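Local structure of putative short-chain dehydrogenase/reductase (Burkholderia xenovorans, 5IZ4) at residues Gly44-Ser49 against Asp72-Lys77; Ala102-Val107 against Arg126-Gly131. The protein probably reduces carbonyl substrates, perhaps 3-oxoacyl groups on acyl carrier protein, with a nicotinamide nucleotide, as a member of the short-chain dehydrogenase/reductase family. One frame throughout, in Å; residues are numbered along the deposited sequence.

Interaction 1: residues Gly44-Ser49 against Asp72-Lys77. With ADP (adenosine-5'-diphosphate), chain B.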
ATOM      1  N   GLY A  44     -24.933  -7.267  20.320  1.00 19.60           N
ATOM      2  CA  GLY A  44     -25.155  -5.841  20.437  1.00 18.67           C
ATOM      3  C   GLY A  44     -26.266  -5.344  19.547  1.00 22.35           C
ATOM      4  O   GLY A  44     -26.130  -5.315  18.321  1.00 24.24           O
ATOM      5  N   ASN A  45     -27.378  -4.967  20.164  1.00 20.56           N
ATOM      6  CA  ASN A  45     -28.518  -4.393  19.473  1.00 24.32           C
ATOM      7  C   ASN A  45     -28.421  -2.873  19.505  1.00 22.39           C
ATOM      8  O   ASN A  45     -27.932  -2.290  20.475  1.00 26.86           O
ATOM      9  CB  ASN A  45     -29.828  -4.843  20.137  1.00 22.35           C
ATOM     10  CG  ASN A  45     -31.045  -4.253  19.472  1.00 22.59           C
ATOM     11  OD1 ASN A  45     -31.308  -4.515  18.305  1.00 25.46           O
ATOM     12  ND2 ASN A  45     -31.803  -3.457  20.215  1.00 24.50           N
ATOM     13  N   PHE A  46     -28.911  -2.232  18.440  1.00 23.06           N
ATOM     14  CA  PHE A  46     -28.895  -0.767  18.378  1.00 24.93           C
ATOM     15  C   PHE A  46     -29.996  -0.167  19.258  1.00 24.97           C
ATOM     16  O   PHE A  46     -29.717   0.388  20.326  1.00 31.09           O
ATOM     17  CB  PHE A  46     -29.016  -0.299  16.921  1.00 24.75           C
ATOM     18  CG  PHE A  46     -28.942   1.206  16.738  1.00 26.12           C
ATOM     19  CD1 PHE A  46     -28.388   2.025  17.715  1.00 24.80           C
ATOM     20  CD2 PHE A  46     -29.451   1.800  15.588  1.00 27.00           C
ATOM     21  CE1 PHE A  46     -28.338   3.410  17.542  1.00 26.06           C
ATOM     22  CE2 PHE A  46     -29.405   3.175  15.415  1.00 31.61           C
ATOM     23  CZ  PHE A  46     -28.850   3.979  16.390  1.00 28.37           C
ATOM     24  N   ASP A  47     -31.255  -0.258  18.826  1.00 27.16           N
ATOM     25  CA  ASP A  47     -32.347   0.402  19.550  1.00 26.95           C
ATOM     26  C   ASP A  47     -33.641  -0.381  19.337  1.00 27.44           C
ATOM     27  O   ASP A  47     -33.623  -1.530  18.894  1.00 29.05           O
ATOM     28  CB  ASP A  47     -32.461   1.873  19.116  1.00 36.03           C
ATOM     29  CG  ASP A  47     -32.732   2.037  17.629  1.00 38.68           C
ATOM     30  OD1 ASP A  47     -33.206   1.084  16.976  1.00 37.67           O
ATOM     31  OD2 ASP A  47     -32.488   3.144  17.105  1.00 40.91           O
ATOM     32  N   ASP A  48     -34.784   0.241  19.656  1.00 29.52           N
ATOM     33  CA  ASP A  48     -36.038  -0.495  19.533  1.00 34.79           C
ATOM     34  C   ASP A  48     -36.317  -0.917  18.096  1.00 35.09           C
ATOM     35  O   ASP A  48     -36.933  -1.966  17.869  1.00 35.71           O
ATOM     36  CB  ASP A  48     -37.206   0.338  20.069  1.00 38.63           C
ATOM     37  CG  ASP A  48     -37.138   0.541  21.570  1.00 51.86           C
ATOM     38  OD1 ASP A  48     -36.332  -0.147  22.232  1.00 50.59           O
ATOM     39  OD2 ASP A  48     -37.901   1.386  22.088  1.00 55.96           O
ATOM     40  N   SER A  49     -35.867  -0.132  17.112  1.00 40.07           N
ATOM     41  CA  SER A  49     -36.160  -0.455  15.720  1.00 41.38           C
ATOM     42  C   SER A  49     -35.447  -1.717  15.246  1.00 31.85           C
ATOM     43  O   SER A  49     -35.919  -2.356  14.300  1.00 34.13           O
ATOM     44  CB  SER A  49     -35.795   0.725  14.816  1.00 39.02           C
ATOM     45  OG  SER A  49     -34.395   0.826  14.628  1.00 42.39           O
ATOM     46  N   ASP A  72     -28.338  -3.355  24.530  1.00 24.07           N
ATOM     47  CA  ASP A  72     -28.549  -2.173  23.710  1.00 23.29           C
ATOM     48  C   ASP A  72     -27.359  -1.240  23.876  1.00 25.10           C
ATOM     49  O   ASP A  72     -26.850  -1.066  24.988  1.00 28.32           O
ATOM     50  CB  ASP A  72     -29.823  -1.425  24.102  1.00 27.17           C
ATOM     51  CG  ASP A  72     -31.092  -2.179  23.768  1.00 30.79           C
ATOM     52  OD1 ASP A  72     -31.030  -3.273  23.184  1.00 31.51           O
ATOM     53  OD2 ASP A  72     -32.172  -1.649  24.099  1.00 34.03           O
ATOM     54  N   ALA A  73     -26.916  -0.640  22.769  1.00 25.85           N
ATOM     55  CA  ALA A  73     -25.911   0.414  22.850  1.00 26.18           C
ATOM     56  C   ALA A  73     -25.900   1.226  21.567  1.00 24.56           C
ATOM     57  O   ALA A  73     -25.847   0.667  20.469  1.00 26.43           O
ATOM     58  CB  ALA A  73     -24.515  -0.157  23.114  1.00 23.94           C
ATOM     59  N   ASP A  74     -25.955   2.539  21.713  1.00 20.99           N
ATOM     60  CA  ASP A  74     -25.617   3.469  20.643  1.00 23.04           C
ATOM     61  C   ASP A  74     -24.127   3.717  20.832  1.00 20.09           C
ATOM     62  O   ASP A  74     -23.725   4.407  21.768  1.00 21.98           O
ATOM     63  CB  ASP A  74     -26.458   4.739  20.768  1.00 23.41           C
ATOM     64  CG  ASP A  74     -26.122   5.804  19.728  1.00 29.24           C
ATOM     65  OD1 ASP A  74     -25.050   5.740  19.105  1.00 23.16           O
ATOM     66  OD2 ASP A  74     -26.938   6.737  19.550  1.00 31.03           O
ATOM     67  N   VAL A  75     -23.294   3.117  19.977  1.00 19.12           N
ATOM     68  CA  VAL A  75     -21.859   3.151  20.249  1.00 18.36           C
ATOM     69  C   VAL A  75     -21.294   4.565  20.163  1.00 19.49           C
ATOM     70  O   VAL A  75     -20.207   4.824  20.696  1.00 20.97           O
ATOM     71  CB  VAL A  75     -21.065   2.203  19.317  1.00 17.31           C
ATOM     72  CG1 VAL A  75     -21.395   0.729  19.611  1.00 21.91           C
ATOM     73  CG2 VAL A  75     -21.306   2.537  17.848  1.00 18.22           C
ATOM     74  N   GLY A  76     -21.997   5.498  19.521  1.00 20.81           N
ATOM     75  CA  GLY A  76     -21.551   6.878  19.535  1.00 22.16           C
ATOM     76  C   GLY A  76     -21.577   7.517  20.911  1.00 21.69           C
ATOM     77  O   GLY A  76     -20.953   8.565  21.117  1.00 22.17           O
ATOM     78  N   LYS A  77     -22.299   6.918  21.857  1.00 21.67           N
ATOM     79  CA  LYS A  77     -22.365   7.419  23.222  1.00 22.73           C
ATOM     80  C   LYS A  77     -21.412   6.599  24.080  1.00 22.71           C
ATOM     81  O   LYS A  77     -21.606   5.392  24.244  1.00 21.48           O
ATOM     82  CB  LYS A  77     -23.792   7.338  23.771  1.00 23.77           C
ATOM     83  CG  LYS A  77     -24.783   8.187  23.009  1.00 27.11           C
ATOM     84  CD  LYS A  77     -26.139   8.212  23.704  1.00 32.17           C
ATOM     85  CE  LYS A  77     -27.043   9.244  23.075  1.00 34.26           C
ATOM     86  NZ  LYS A  77     -28.334   9.295  23.798  1.00 41.93           N
TER
HETATM   87  PB  ADP B 300     -23.459  -4.611   7.213  1.00 75.41           P
HETATM   88  O1B ADP B 300     -22.674  -3.698   8.223  1.00 78.40           O
HETATM   89  O2B ADP B 300     -23.862  -6.024   7.725  1.00 71.57           O
HETATM   90  O3B ADP B 300     -23.012  -4.557   5.717  1.00 84.00           O
HETATM   91  PA  ADP B 300     -25.959  -3.427   8.481  1.00 60.68           P
HETATM   92  O1A ADP B 300     -26.549  -1.909   8.364  1.00 54.81           O
HETATM   93  O2A ADP B 300     -27.111  -4.461   8.686  1.00 64.01           O
HETATM   94  O3A ADP B 300     -24.984  -3.617   7.246  1.00 75.39           O
HETATM   95  O5' ADP B 300     -25.117  -3.230   9.892  1.00 56.09           O
HETATM   96  C5' ADP B 300     -25.069  -1.975  10.590  1.00 32.72           C
HETATM   97  C4' ADP B 300     -25.575  -2.292  12.000  1.00 31.35           C
HETATM   98  O4' ADP B 300     -25.122  -1.250  12.953  1.00 23.89           O
HETATM   99  C3' ADP B 300     -27.119  -2.332  12.122  1.00 28.52           C
HETATM  100  O3' ADP B 300     -27.542  -3.288  13.053  1.00 36.78           O
HETATM  101  C2' ADP B 300     -27.384  -0.906  12.680  1.00 31.17           C
HETATM  102  O2' ADP B 300     -28.652  -0.958  13.336  1.00 38.43           O
HETATM  103  C1' ADP B 300     -26.243  -0.775  13.672  1.00 22.00           C
HETATM  104  N9  ADP B 300     -26.031   0.632  14.071  1.00 22.36           N
HETATM  105  C8  ADP B 300     -26.208   1.807  13.324  1.00 21.72           C
HETATM  106  N7  ADP B 300     -25.923   2.865  14.046  1.00 21.69           N
HETATM  107  C5  ADP B 300     -25.555   2.390  15.290  1.00 22.64           C
HETATM  108  C6  ADP B 300     -25.157   3.028  16.451  1.00 18.53           C
HETATM  109  N6  ADP B 300     -25.076   4.380  16.495  1.00 22.84           N
HETATM  110  N1  ADP B 300     -24.855   2.291  17.526  1.00 18.56           N
HETATM  111  C2  ADP B 300     -24.957   0.953  17.452  1.00 18.47           C
HETATM  112  N3  ADP B 300     -25.333   0.267  16.388  1.00 23.66           N
HETATM  113  C4  ADP B 300     -25.623   1.010  15.311  1.00 23.10           C
HETATM  114  O   HOH W   1     -25.125  -2.062  20.003  1.00 23.24           O

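Interaction 2: residues Ala102-Val107 against Arg126-Gly131. With ADP (adenosine-5'-diphosphate), chain B.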
ATOM      1  N   ALA A 102     -20.991  -2.281  14.209  1.00 16.44           N
ATOM      2  CA  ALA A 102     -21.909  -1.152  14.195  1.00 19.27           C
ATOM      3  C   ALA A 102     -21.422  -0.117  13.188  1.00 21.86           C
ATOM      4  O   ALA A 102     -20.231   0.209  13.145  1.00 21.61           O
ATOM      5  CB  ALA A 102     -22.005  -0.538  15.590  1.00 17.87           C
ATOM      6  N   GLY A 103     -22.336   0.380  12.364  1.00 20.27           N
ATOM      7  CA  GLY A 103     -21.947   1.390  11.394  1.00 21.41           C
ATOM      8  C   GLY A 103     -23.162   1.998  10.735  1.00 20.10           C
ATOM      9  O   GLY A 103     -24.286   1.510  10.880  1.00 26.16           O
ATOM     10  N   THR A 104     -22.924   3.088  10.011  1.00 21.41           N
ATOM     11  CA  THR A 104     -24.014   3.745   9.313  1.00 21.77           C
ATOM     12  C   THR A 104     -23.483   4.414   8.057  1.00 26.10           C
ATOM     13  O   THR A 104     -22.279   4.629   7.901  1.00 24.05           O
ATOM     14  CB  THR A 104     -24.726   4.776  10.202  1.00 23.71           C
ATOM     15  OG1 THR A 104     -25.950   5.174   9.576  1.00 22.81           O
ATOM     16  CG2 THR A 104     -23.852   6.004  10.385  1.00 26.71           C
ATOM     17  N   THR A 105     -24.403   4.721   7.152  1.00 22.99           N
ATOM     18  CA  THR A 105     -24.083   5.489   5.957  1.00 26.20           C
ATOM     19  C   THR A 105     -25.374   6.046   5.383  1.00 26.41           C
ATOM     20  O   THR A 105     -26.462   5.850   5.930  1.00 24.23           O
ATOM     21  CB  THR A 105     -23.351   4.647   4.907  1.00 26.10           C
ATOM     22  OG1 THR A 105     -22.846   5.516   3.881  1.00 22.11           O
ATOM     23  CG2 THR A 105     -24.278   3.608   4.289  1.00 29.45           C
ATOM     24  N   ARG A 106     -25.228   6.771   4.281  1.00 26.31           N
ATOM     25  CA  ARG A 106     -26.344   7.187   3.445  1.00 26.13           C
ATOM     26  C   ARG A 106     -25.788   7.370   2.043  1.00 28.45           C
ATOM     27  O   ARG A 106     -24.717   7.963   1.881  1.00 23.61           O
ATOM     28  CB  ARG A 106     -26.979   8.481   3.958  1.00 28.85           C
ATOM     29  CG  ARG A 106     -28.145   8.963   3.129  1.00 34.61           C
ATOM     30  CD  ARG A 106     -29.102   9.810   3.967  1.00 43.89           C
ATOM     31  NE  ARG A 106     -28.460  10.999   4.527  1.00 46.36           N
ATOM     32  CZ  ARG A 106     -28.262  12.129   3.853  1.00 54.25           C
ATOM     33  NH1 ARG A 106     -28.647  12.221   2.584  1.00 56.50           N
ATOM     34  NH2 ARG A 106     -27.675  13.167   4.443  1.00 47.69           N
ATOM     35  N   VAL A 107     -26.486   6.833   1.044  1.00 23.14           N
ATOM     36  CA  VAL A 107     -25.995   6.921  -0.328  1.00 20.41           C
ATOM     37  C   VAL A 107     -26.110   8.360  -0.814  1.00 20.31           C
ATOM     38  O   VAL A 107     -27.209   8.926  -0.868  1.00 20.63           O
ATOM     39  CB  VAL A 107     -26.767   5.970  -1.252  1.00 25.64           C
ATOM     40  CG1 VAL A 107     -26.293   6.140  -2.693  1.00 25.70           C
ATOM     41  CG2 VAL A 107     -26.589   4.526  -0.807  1.00 27.22           C
ATOM     42  N   ARG A 126     -19.333   9.562  13.699  1.00 17.84           N
ATOM     43  CA  ARG A 126     -19.683   9.304  15.085  1.00 20.67           C
ATOM     44  C   ARG A 126     -19.894   7.817  15.334  1.00 16.97           C
ATOM     45  O   ARG A 126     -19.476   7.293  16.369  1.00 21.00           O
ATOM     46  CB  ARG A 126     -20.925  10.121  15.439  1.00 20.43           C
ATOM     47  CG  ARG A 126     -21.741   9.645  16.613  1.00 26.64           C
ATOM     48  CD  ARG A 126     -21.126  10.006  17.960  1.00 25.22           C
ATOM     49  NE  ARG A 126     -20.691  11.401  18.098  1.00 22.97           N
ATOM     50  CZ  ARG A 126     -20.106  11.859  19.200  1.00 18.02           C
ATOM     51  NH1 ARG A 126     -19.937  11.033  20.232  1.00 18.68           N
ATOM     52  NH2 ARG A 126     -19.697  13.120  19.286  1.00 19.80           N
ATOM     53  N   VAL A 127     -20.516   7.113  14.384  1.00 16.02           N
ATOM     54  CA  VAL A 127     -20.721   5.675  14.546  1.00 15.25           C
ATOM     55  C   VAL A 127     -19.494   4.903  14.096  1.00 19.81           C
ATOM     56  O   VAL A 127     -19.010   4.000  14.790  1.00 17.94           O
ATOM     57  CB  VAL A 127     -21.961   5.204  13.768  1.00 18.09           C
ATOM     58  CG1 VAL A 127     -22.220   3.726  14.057  1.00 19.14           C
ATOM     59  CG2 VAL A 127     -23.188   6.069  14.082  1.00 17.61           C
ATOM     60  N   ASN A 128     -18.978   5.231  12.911  1.00 15.35           N
ATOM     61  CA  ASN A 128     -18.023   4.343  12.270  1.00 15.06           C
ATOM     62  C   ASN A 128     -16.645   4.442  12.893  1.00 22.61           C
ATOM     63  O   ASN A 128     -15.902   3.450  12.904  1.00 19.51           O
ATOM     64  CB  ASN A 128     -17.946   4.651  10.769  1.00 14.90           C
ATOM     65  CG  ASN A 128     -19.233   4.342  10.046  1.00 18.21           C
ATOM     66  OD1 ASN A 128     -20.213   3.905  10.651  1.00 23.02           O
ATOM     67  ND2 ASN A 128     -19.248   4.572   8.740  1.00 17.52           N
ATOM     68  N   LEU A 129     -16.280   5.612  13.415  1.00 16.50           N
ATOM     69  CA  LEU A 129     -14.934   5.804  13.935  1.00 17.29           C
ATOM     70  C   LEU A 129     -14.950   6.064  15.432  1.00 19.24           C
ATOM     71  O   LEU A 129     -14.339   5.299  16.184  1.00 18.21           O
ATOM     72  CB  LEU A 129     -14.222   6.944  13.180  1.00 15.18           C
ATOM     73  CG  LEU A 129     -12.720   7.139  13.425  1.00 14.86           C
ATOM     74  CD1 LEU A 129     -12.424   7.761  14.802  1.00 15.18           C
ATOM     75  CD2 LEU A 129     -11.969   5.821  13.239  1.00 16.46           C
ATOM     76  N   ILE A 130     -15.618   7.132  15.885  1.00 14.87           N
ATOM     77  CA  ILE A 130     -15.649   7.423  17.314  1.00 17.81           C
ATOM     78  C   ILE A 130     -16.301   6.272  18.067  1.00 19.09           C
ATOM     79  O   ILE A 130     -15.778   5.797  19.081  1.00 18.51           O
ATOM     80  CB  ILE A 130     -16.374   8.753  17.584  1.00 14.08           C
ATOM     81  CG1 ILE A 130     -15.589   9.900  16.932  1.00 17.51           C
ATOM     82  CG2 ILE A 130     -16.527   8.949  19.094  1.00 16.29           C
ATOM     83  CD1 ILE A 130     -16.240  11.261  17.020  1.00 19.06           C
ATOM     84  N   GLY A 131     -17.453   5.800  17.572  1.00 18.16           N
ATOM     85  CA  GLY A 131     -18.147   4.719  18.252  1.00 19.30           C
ATOM     86  C   GLY A 131     -17.327   3.444  18.290  1.00 18.03           C
ATOM     87  O   GLY A 131     -17.311   2.728  19.298  1.00 19.15           O
TER
HETATM   88  PB  ADP B 300     -23.459  -4.611   7.213  1.00 75.41           P
HETATM   89  O1B ADP B 300     -22.674  -3.698   8.223  1.00 78.40           O
HETATM   90  O2B ADP B 300     -23.862  -6.024   7.725  1.00 71.57           O
HETATM   91  O3B ADP B 300     -23.012  -4.557   5.717  1.00 84.00           O
HETATM   92  PA  ADP B 300     -25.959  -3.427   8.481  1.00 60.68           P
HETATM   93  O1A ADP B 300     -26.549  -1.909   8.364  1.00 54.81           O
HETATM   94  O2A ADP B 300     -27.111  -4.461   8.686  1.00 64.01           O
HETATM   95  O3A ADP B 300     -24.984  -3.617   7.246  1.00 75.39           O
HETATM   96  O5' ADP B 300     -25.117  -3.230   9.892  1.00 56.09           O
HETATM   97  C5' ADP B 300     -25.069  -1.975  10.590  1.00 32.72           C
HETATM   98  C4' ADP B 300     -25.575  -2.292  12.000  1.00 31.35           C
HETATM   99  O4' ADP B 300     -25.122  -1.250  12.953  1.00 23.89           O
HETATM  100  C3' ADP B 300     -27.119  -2.332  12.122  1.00 28.52           C
HETATM  101  O3' ADP B 300     -27.542  -3.288  13.053  1.00 36.78           O
HETATM  102  C2' ADP B 300     -27.384  -0.906  12.680  1.00 31.17           C
HETATM  103  O2' ADP B 300     -28.652  -0.958  13.336  1.00 38.43           O
HETATM  104  C1' ADP B 300     -26.243  -0.775  13.672  1.00 22.00           C
HETATM  105  N9  ADP B 300     -26.031   0.632  14.071  1.00 22.36           N
HETATM  106  C8  ADP B 300     -26.208   1.807  13.324  1.00 21.72           C
HETATM  107  N7  ADP B 300     -25.923   2.865  14.046  1.00 21.69           N
HETATM  108  C5  ADP B 300     -25.555   2.390  15.290  1.00 22.64           C
HETATM  109  C6  ADP B 300     -25.157   3.028  16.451  1.00 18.53           C
HETATM  110  N6  ADP B 300     -25.076   4.380  16.495  1.00 22.84           N
HETATM  111  N1  ADP B 300     -24.855   2.291  17.526  1.00 18.56           N
HETATM  112  C2  ADP B 300     -24.957   0.953  17.452  1.00 18.47           C
HETATM  113  N3  ADP B 300     -25.333   0.267  16.388  1.00 23.66           N
HETATM  114  C4  ADP B 300     -25.623   1.010  15.311  1.00 23.10           C
HETATM  115  O   HOH W   2     -18.701   1.089  15.435  1.00 20.76           O

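Interaction 1: residues Gly44-Ser49 against Asp72-Lys77
Phe46 and Asp74 meet where the parallel strands 40-45 and 68-72 of the Rossmann fold run out, and both help to form the adenine pocket of the bound ADP. The phenyl ring turns its edge to Asp74: CB of Asp74 lies in the ring plane, and Phe46 CE1 is 3.9 Å from Asp74 CG. One face of the ring takes the adenine, with ADP C5 over its centre, 3.6 Å above the plane. Phe46 CG stands anti to the backbone N (chi1 -177°), which carries the ring back over the base although its CB starts away from the 72-77 loop. The carboxylate of Asp47 sits over the opposite face, offset toward the rim.

The base is read along its edge by the second segment. N6 of ADP donates to Asp74 OD1 (2.9 Å), while Val75 N donates to ADP N1 (3.0 Å), a pair of bonds that suits adenine. Asp74 OD1 also accepts from Gly76 N, closing an Asx turn; this second grip restrains the carboxylate, and Asp80 holds the backbone N of Asp74.

Further out, the two segments are tied as neighbouring strands. Ala73 N reaches Asn45 O at 3.0 Å, and a water lies 2.9 Å from both Asn45 O and Ala73 O, within hydrogen-bonding distance of each. Side by side on one face of the sheet lie Asn45 and Asp72, their amide and carboxylate planes 53° apart. Thr50 holds Asn45 OD1, and a salt bridge from Arg51 takes Asp72 OD2. The amide nitrogen Asn45 ND2 serves two acceptors, Asp47 O and Asp72 OD1; the latter bond, 3.1 Å long, is nearly straight at 169° but arrives from above the carboxylate plane.

Interaction 2: residues Ala102-Val107 against Arg126-Gly131
The Asn-Asn-Ala-Gly motif of classical short-chain dehydrogenases, here with Cys101 at its second position, ends at Ala102-Gly103, and the loop that follows lies against helix 118-146. Asn128 joins the two with both ends of its amide. OD1 accepts from Thr104 N at 2.9 Å, with the donor in the carbonyl plane and on a lone pair, and ND2 donates in return to Thr104 O at 3.1 Å. Thr104 is thus gripped through its N and O by a single side chain, much as by a neighbouring strand. Asn128 CG lies anti to its own carbonyl carbon (chi1 -66°), which swings the amide from the helix to the loop. The same OD1 comes within 3.1 Å of Gly103 CA, close packing against a residue that has no side chain.

By its place in the sequence and fold, Asn128 matches the asparagine of the Asn-Ser-Tyr-Lys tetrad of classical family members. Consistent with this, its side chain touches Tyr173 and Lys177, the pair of the Tyr-x-x-x-Lys motif on helix 171-191; separately, its ND2 also bonds Ser176 OG, a residue of that helix and not the tetrad serine. The helix widens here into a pi-type turn, with Gly131 N bonded to Arg126 O.

The preceding residue, Val127, points at the loop, and its two methyls divide their work. CG1 rests 3.6 Å from Gly103 CA; CG2 meets Thr104 CG2 at 3.8 Å, where the two side chains cross at about a right angle, and lies 3.5 Å from ADP N6. Thr104 OG1 bonds elsewhere, to Arg123. Gly103 N donates to the ribose oxygen O4' of ADP, a long bond of 3.3 Å, and Ala102 CB lies 3.5 Å from N3 of the adenine. A water donates to both Ala102 O and Val127 O, further linking loop and helix.

Interactions 1 and 2 follow one another along the chain, yet their centres are only 12 Å apart and both line the ADP pocket. The adenine lies between them: Phe46 of interaction 1 is over one face, and Ala102 of interaction 2 approaches from the other. Val75 joins the two, its CG2 packing 3.9 Å from Ala102 CB and 4.1 Å from Val127 CG1. A probable hydrogen bond between Gly76 O and Arg126 NH1 (2.8 Å) ties the 72-77 loop to helix 118-146; Arg126 also forms salt bridges with Asp118 and Glu122 of a second subunit, which places this junction beside the subunit interface.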